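Local structure of replicative DNA helicase (Mycobacterium smegmatis, 6OWN) at residues L79-T85 / A102-V108; H84-S88 / M134-H138. The protein probably excises itself from a replicative DNA helicase by protein splicing, a reaction that zinc reversibly inhibits. All coordinates share one frame; numbering follows the deposited sequence.

Interaction 1 of 2, residues L79-T85 / A102-V108; sequences LRAGMHT and AVQITAV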
loop_
_atom_site.group_PDB
_atom_site.type_symbol
_atom_site.label_atom_id
_atom_site.label_comp_id
_atom_site.label_asym_id
_atom_site.label_seq_id
_atom_site.Cartn_x
_atom_site.Cartn_y
_atom_site.Cartn_z
ATOM N N LEU A 79 3.426 12.284 -3.918
ATOM C CA LEU A 79 4.684 11.567 -4.041
ATOM C C LEU A 79 5.519 12.163 -5.163
ATOM O O LEU A 79 4.997 12.644 -6.170
ATOM C CB LEU A 79 4.433 10.090 -4.334
ATOM C CG LEU A 79 3.793 9.244 -3.244
ATOM C CD1 LEU A 79 3.701 7.812 -3.751
ATOM C CD2 LEU A 79 4.614 9.320 -1.960
ATOM N N ARG A 80 6.833 12.115 -4.985
ATOM C CA ARG A 80 7.758 12.544 -6.021
ATOM C C ARG A 80 8.878 11.528 -6.110
ATOM O O ARG A 80 9.282 10.951 -5.097
ATOM C CB ARG A 80 8.315 13.942 -5.734
ATOM C CG ARG A 80 7.482 15.058 -6.342
ATOM C CD ARG A 80 7.600 16.337 -5.543
ATOM N NE ARG A 80 8.873 17.011 -5.776
ATOM C CZ ARG A 80 9.046 17.990 -6.656
ATOM N NH1 ARG A 80 8.024 18.411 -7.390
ATOM N NH2 ARG A 80 10.241 18.551 -6.804
ATOM N N ALA A 81 9.354 11.284 -7.328
ATOM C CA ALA A 81 10.518 10.431 -7.490
ATOM C C ALA A 81 11.657 10.973 -6.639
ATOM O O ALA A 81 11.814 12.186 -6.484
ATOM C CB ALA A 81 10.926 10.359 -8.960
ATOM N N GLY A 82 12.428 10.065 -6.047
ATOM C CA GLY A 82 13.452 10.415 -5.095
ATOM C C GLY A 82 13.081 10.129 -3.657
ATOM O O GLY A 82 13.963 9.816 -2.851
ATOM N N MET A 83 11.795 10.222 -3.317
ATOM C CA MET A 83 11.356 9.877 -1.973
ATOM C C MET A 83 11.528 8.379 -1.720
ATOM O O MET A 83 11.674 7.577 -2.644
ATOM C CB MET A 83 9.893 10.264 -1.767
ATOM C CG MET A 83 9.597 11.745 -1.887
ATOM S SD MET A 83 7.841 12.072 -1.646
ATOM C CE MET A 83 7.846 13.856 -1.458
ATOM N N HIS A 84 11.506 8.010 -0.442
ATOM C CA HIS A 84 11.556 6.623 -0.007
ATOM C C HIS A 84 10.328 6.323 0.844
ATOM O O HIS A 84 9.721 7.225 1.427
ATOM C CB HIS A 84 12.830 6.329 0.810
ATOM C CG HIS A 84 14.104 6.702 0.114
ATOM N ND1 HIS A 84 14.413 8.001 -0.231
ATOM C CD2 HIS A 84 15.153 5.947 -0.288
ATOM C CE1 HIS A 84 15.590 8.027 -0.831
ATOM N NE2 HIS A 84 16.061 6.793 -0.874
ATOM N N THR A 85 9.965 5.043 0.915
ATOM C CA THR A 85 8.932 4.574 1.831
ATOM C C THR A 85 9.614 3.842 2.980
ATOM O O THR A 85 10.261 2.811 2.765
ATOM C CB THR A 85 7.920 3.665 1.128
ATOM O OG1 THR A 85 8.614 2.585 0.498
ATOM C CG2 THR A 85 7.148 4.442 0.071
ATOM N N ALA A 102 15.963 1.328 2.566
ATOM C CA ALA A 102 14.597 1.712 2.241
ATOM C C ALA A 102 14.408 1.784 0.731
ATOM O O ALA A 102 15.238 2.345 0.009
ATOM C CB ALA A 102 14.256 3.056 2.884
ATOM N N VAL A 103 13.310 1.198 0.252
ATOM C CA VAL A 103 13.000 1.242 -1.170
ATOM C C VAL A 103 12.726 2.685 -1.578
ATOM O O VAL A 103 12.161 3.475 -0.806
ATOM C CB VAL A 103 11.803 0.319 -1.469
ATOM C CG1 VAL A 103 11.149 0.677 -2.779
ATOM C CG2 VAL A 103 12.237 -1.131 -1.468
ATOM N N GLN A 104 13.150 3.048 -2.788
ATOM C CA GLN A 104 12.974 4.393 -3.316
ATOM C C GLN A 104 11.896 4.422 -4.397
ATOM O O GLN A 104 11.813 3.517 -5.230
ATOM C CB GLN A 104 14.296 4.914 -3.884
ATOM C CG GLN A 104 14.233 6.324 -4.443
ATOM C CD GLN A 104 15.582 6.800 -4.961
ATOM O OE1 GLN A 104 15.786 7.987 -5.204
ATOM N NE2 GLN A 104 16.510 5.869 -5.128
ATOM N N ILE A 105 11.085 5.476 -4.387
ATOM C CA ILE A 105 10.130 5.731 -5.459
ATOM C C ILE A 105 10.887 6.279 -6.662
ATOM O O ILE A 105 11.583 7.292 -6.564
ATOM C CB ILE A 105 9.038 6.708 -5.005
ATOM C CG1 ILE A 105 8.173 6.066 -3.913
ATOM C CG2 ILE A 105 8.197 7.180 -6.197
ATOM C CD1 ILE A 105 7.500 7.068 -3.034
ATOM N N THR A 106 10.757 5.613 -7.804
ATOM C CA THR A 106 11.447 6.076 -8.997
ATOM C C THR A 106 10.538 6.799 -9.985
ATOM O O THR A 106 11.042 7.581 -10.795
ATOM C CB THR A 106 12.143 4.901 -9.692
ATOM O OG1 THR A 106 11.181 3.886 -9.992
ATOM C CG2 THR A 106 13.198 4.309 -8.771
ATOM N N ALA A 107 9.225 6.583 -9.936
ATOM C CA ALA A 107 8.326 7.324 -10.810
ATOM C C ALA A 107 6.906 7.253 -10.258
ATOM O O ALA A 107 6.554 6.314 -9.540
ATOM C CB ALA A 107 8.362 6.793 -12.249
ATOM N N VAL A 108 6.112 8.270 -10.588
ATOM C CA VAL A 108 4.692 8.341 -10.253
ATOM C C VAL A 108 3.965 8.952 -11.438
ATOM O O VAL A 108 4.330 10.040 -11.895
ATOM C CB VAL A 108 4.409 9.194 -8.996
ATOM C CG1 VAL A 108 2.918 9.204 -8.704
ATOM C CG2 VAL A 108 5.186 8.704 -7.787
HETATM O O HOH W 1 11.645 0.340 2.416
#

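Interaction 2 of 2, residues H84-S88 / M134-H138; sequences HTVVS and MVPTH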
loop_
_atom_site.group_PDB
_atom_site.type_symbol
_atom_site.label_atom_id
_atom_site.label_comp_id
_atom_site.label_asym_id
_atom_site.label_seq_id
_atom_site.Cartn_x
_atom_site.Cartn_y
_atom_site.Cartn_z
ATOM N N HIS A 84 11.506 8.010 -0.442
ATOM C CA HIS A 84 11.556 6.623 -0.007
ATOM C C HIS A 84 10.328 6.323 0.844
ATOM O O HIS A 84 9.721 7.225 1.427
ATOM C CB HIS A 84 12.830 6.329 0.810
ATOM C CG HIS A 84 14.104 6.702 0.114
ATOM N ND1 HIS A 84 14.413 8.001 -0.231
ATOM C CD2 HIS A 84 15.153 5.947 -0.288
ATOM C CE1 HIS A 84 15.590 8.027 -0.831
ATOM N NE2 HIS A 84 16.061 6.793 -0.874
ATOM N N THR A 85 9.965 5.043 0.915
ATOM C CA THR A 85 8.932 4.574 1.831
ATOM C C THR A 85 9.614 3.842 2.980
ATOM O O THR A 85 10.261 2.811 2.765
ATOM C CB THR A 85 7.920 3.665 1.128
ATOM O OG1 THR A 85 8.614 2.585 0.498
ATOM C CG2 THR A 85 7.148 4.442 0.071
ATOM N N VAL A 86 9.474 4.375 4.192
ATOM C CA VAL A 86 10.255 3.941 5.341
ATOM C C VAL A 86 9.317 3.505 6.461
ATOM O O VAL A 86 8.123 3.797 6.452
ATOM C CB VAL A 86 11.204 5.043 5.839
ATOM C CG1 VAL A 86 12.166 5.449 4.744
ATOM C CG2 VAL A 86 10.396 6.232 6.313
ATOM N N VAL A 87 9.888 2.810 7.444
ATOM C CA VAL A 87 9.138 2.354 8.611
ATOM C C VAL A 87 9.496 3.113 9.881
ATOM O O VAL A 87 8.808 2.938 10.901
ATOM C CB VAL A 87 9.318 0.838 8.842
ATOM C CG1 VAL A 87 8.980 0.062 7.585
ATOM C CG2 VAL A 87 10.741 0.529 9.298
ATOM N N SER A 88 10.539 3.939 9.861
ATOM C CA SER A 88 10.926 4.723 11.033
ATOM C C SER A 88 11.777 5.923 10.628
ATOM O O SER A 88 12.832 6.174 11.212
ATOM C CB SER A 88 11.686 3.855 12.043
ATOM N N MET A 134 6.989 -6.118 -0.950
ATOM C CA MET A 134 6.682 -5.962 0.474
ATOM C C MET A 134 7.062 -4.567 0.979
ATOM O O MET A 134 7.698 -4.401 2.020
ATOM C CB MET A 134 7.364 -7.056 1.302
ATOM C CG MET A 134 7.106 -8.463 0.774
ATOM S SD MET A 134 7.399 -9.675 2.071
ATOM C CE MET A 134 7.194 -11.204 1.160
ATOM N N VAL A 135 6.634 -3.560 0.232
ATOM C CA VAL A 135 6.909 -2.155 0.518
ATOM C C VAL A 135 5.992 -1.674 1.640
ATOM O O VAL A 135 4.809 -2.039 1.675
ATOM C CB VAL A 135 6.729 -1.321 -0.763
ATOM C CG1 VAL A 135 6.597 0.153 -0.448
ATOM C CG2 VAL A 135 7.895 -1.578 -1.711
ATOM N N PRO A 136 6.483 -0.864 2.577
ATOM C CA PRO A 136 5.605 -0.358 3.639
ATOM C C PRO A 136 4.618 0.658 3.098
ATOM O O PRO A 136 4.973 1.530 2.306
ATOM C CB PRO A 136 6.575 0.306 4.626
ATOM C CG PRO A 136 7.942 -0.103 4.190
ATOM C CD PRO A 136 7.874 -0.419 2.745
ATOM N N THR A 137 3.374 0.559 3.553
ATOM C CA THR A 137 2.380 1.550 3.168
ATOM C C THR A 137 1.428 1.759 4.340
ATOM O O THR A 137 1.346 0.940 5.262
ATOM C CB THR A 137 1.656 1.132 1.873
ATOM O OG1 THR A 137 0.954 2.251 1.308
ATOM C CG2 THR A 137 0.689 -0.024 2.116
ATOM N N HIS A 138 0.724 2.881 4.308
ATOM C CA HIS A 138 -0.053 3.350 5.449
ATOM C C HIS A 138 -1.532 3.057 5.222
ATOM O O HIS A 138 -2.020 3.144 4.095
ATOM C CB HIS A 138 0.188 4.849 5.644
ATOM C CG HIS A 138 -0.356 5.408 6.919
ATOM N ND1 HIS A 138 -1.702 5.644 7.112
ATOM C CD2 HIS A 138 0.266 5.841 8.041
ATOM C CE1 HIS A 138 -1.886 6.168 8.311
ATOM N NE2 HIS A 138 -0.708 6.301 8.892
#

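Interaction 1 of 2, residues L79-T85 / A102-V108
Ile105 N donates to Met83 O at 2.8 Å, the shortest polar bond across this contact. Here a type II beta turn, Arg80 to Met83, leads into edge strand 84-85 of an antiparallel sheet and is bonded to the neighbouring strand 103-111. In return, Gly82 N donates to Ile105 O at 2.9 Å, so Ile105 binds the turn through both its backbone N and O. Ala81 CA adds a C-H contact to the same oxygen at 3.4 Å. Gly82 has a positive phi of 104°, which suits glycine in this turn. Ile105 CD1 meets both methyls of Leu79, the nearer being CD2 at 3.8 Å. Phe53 of strand 48-53 also touches Ile105. His84 and Gln104 form a non-hydrogen-bonded pair. Gln104 is extended over one face of the His84 ring. Its CB makes a CH-pi contact 4.2 Å from the ring centroid, CG is offset toward the rim, and the amide stacks with its plane 8° from the ring. Gln104 CG also touches Met83 O at 3.4 Å. Ala102 O lies at the ring edge, and ND1 is hydrogen-bonded to Glu70. A water bridges the strands: it accepts from Val103 N at 2.9 Å and donates to Thr85 O.

Interaction 2 of 2, residues H84-S88 / M134-H138
Thr85, Val87, Val135 and Pro136 meet in a mostly apolar contact without hydrogen bonds, where the end of edge strand 84-85 and the loop after it approach strand 135-138. The two strands belong to different sheets. Pro136 is the centre of the contact. Its ring has CG 3.6 Å from Val87 CG1, and the two side chains cross at about a right angle. The same valine methyl also touches Pro136 CB at 3.8 Å. It stands anti to the carbonyl carbon of Val87, chi1 -54°, which brings it to the CB-CG side of the ring. Nearer the CD end of the ring, Thr85 OG1 lies 3.3 Å from Val135 CG1 and 3.8 Å from Pro136 CD. The hydroxyl is thus packed against carbon, and it has no hydrogen-bond partner in the model. Pro136 O is likewise buried without a partner, with Thr85 CB 3.8 Å away. Trp67 of strand 66-69 touches Thr85 as well and helps to enclose it. Val103 touches Val135. Met134 and Val135 both face Ala130 in a G1 beta bulge. The all-beta body, with its last strand leading to the C-terminal splice end, is consistent with the Hint (horseshoe) fold of inteins.

From the N terminus, the chain passes through 79-85 and 84-88, which overlap at His84 and Thr85; Thr85 makes contacts in both interactions. It then runs through 89-100, which is not modelled, before it returns as 102-108. Interaction 1 closes this short loop. Interaction 2 closes a longer one, with 45 residues between its segments, and segment 102-108 lies within it. The two loops therefore overlap without one enclosing the other. Interaction 1 joins the turn and the edge strand to strand 103-111, and interaction 2 ties that edge to the hairpin of 127-130 and 135-138. They also touch directly: Ala102 CB packs on Val86 CG1 at 3.7 Å, and Val103 packs on Val135.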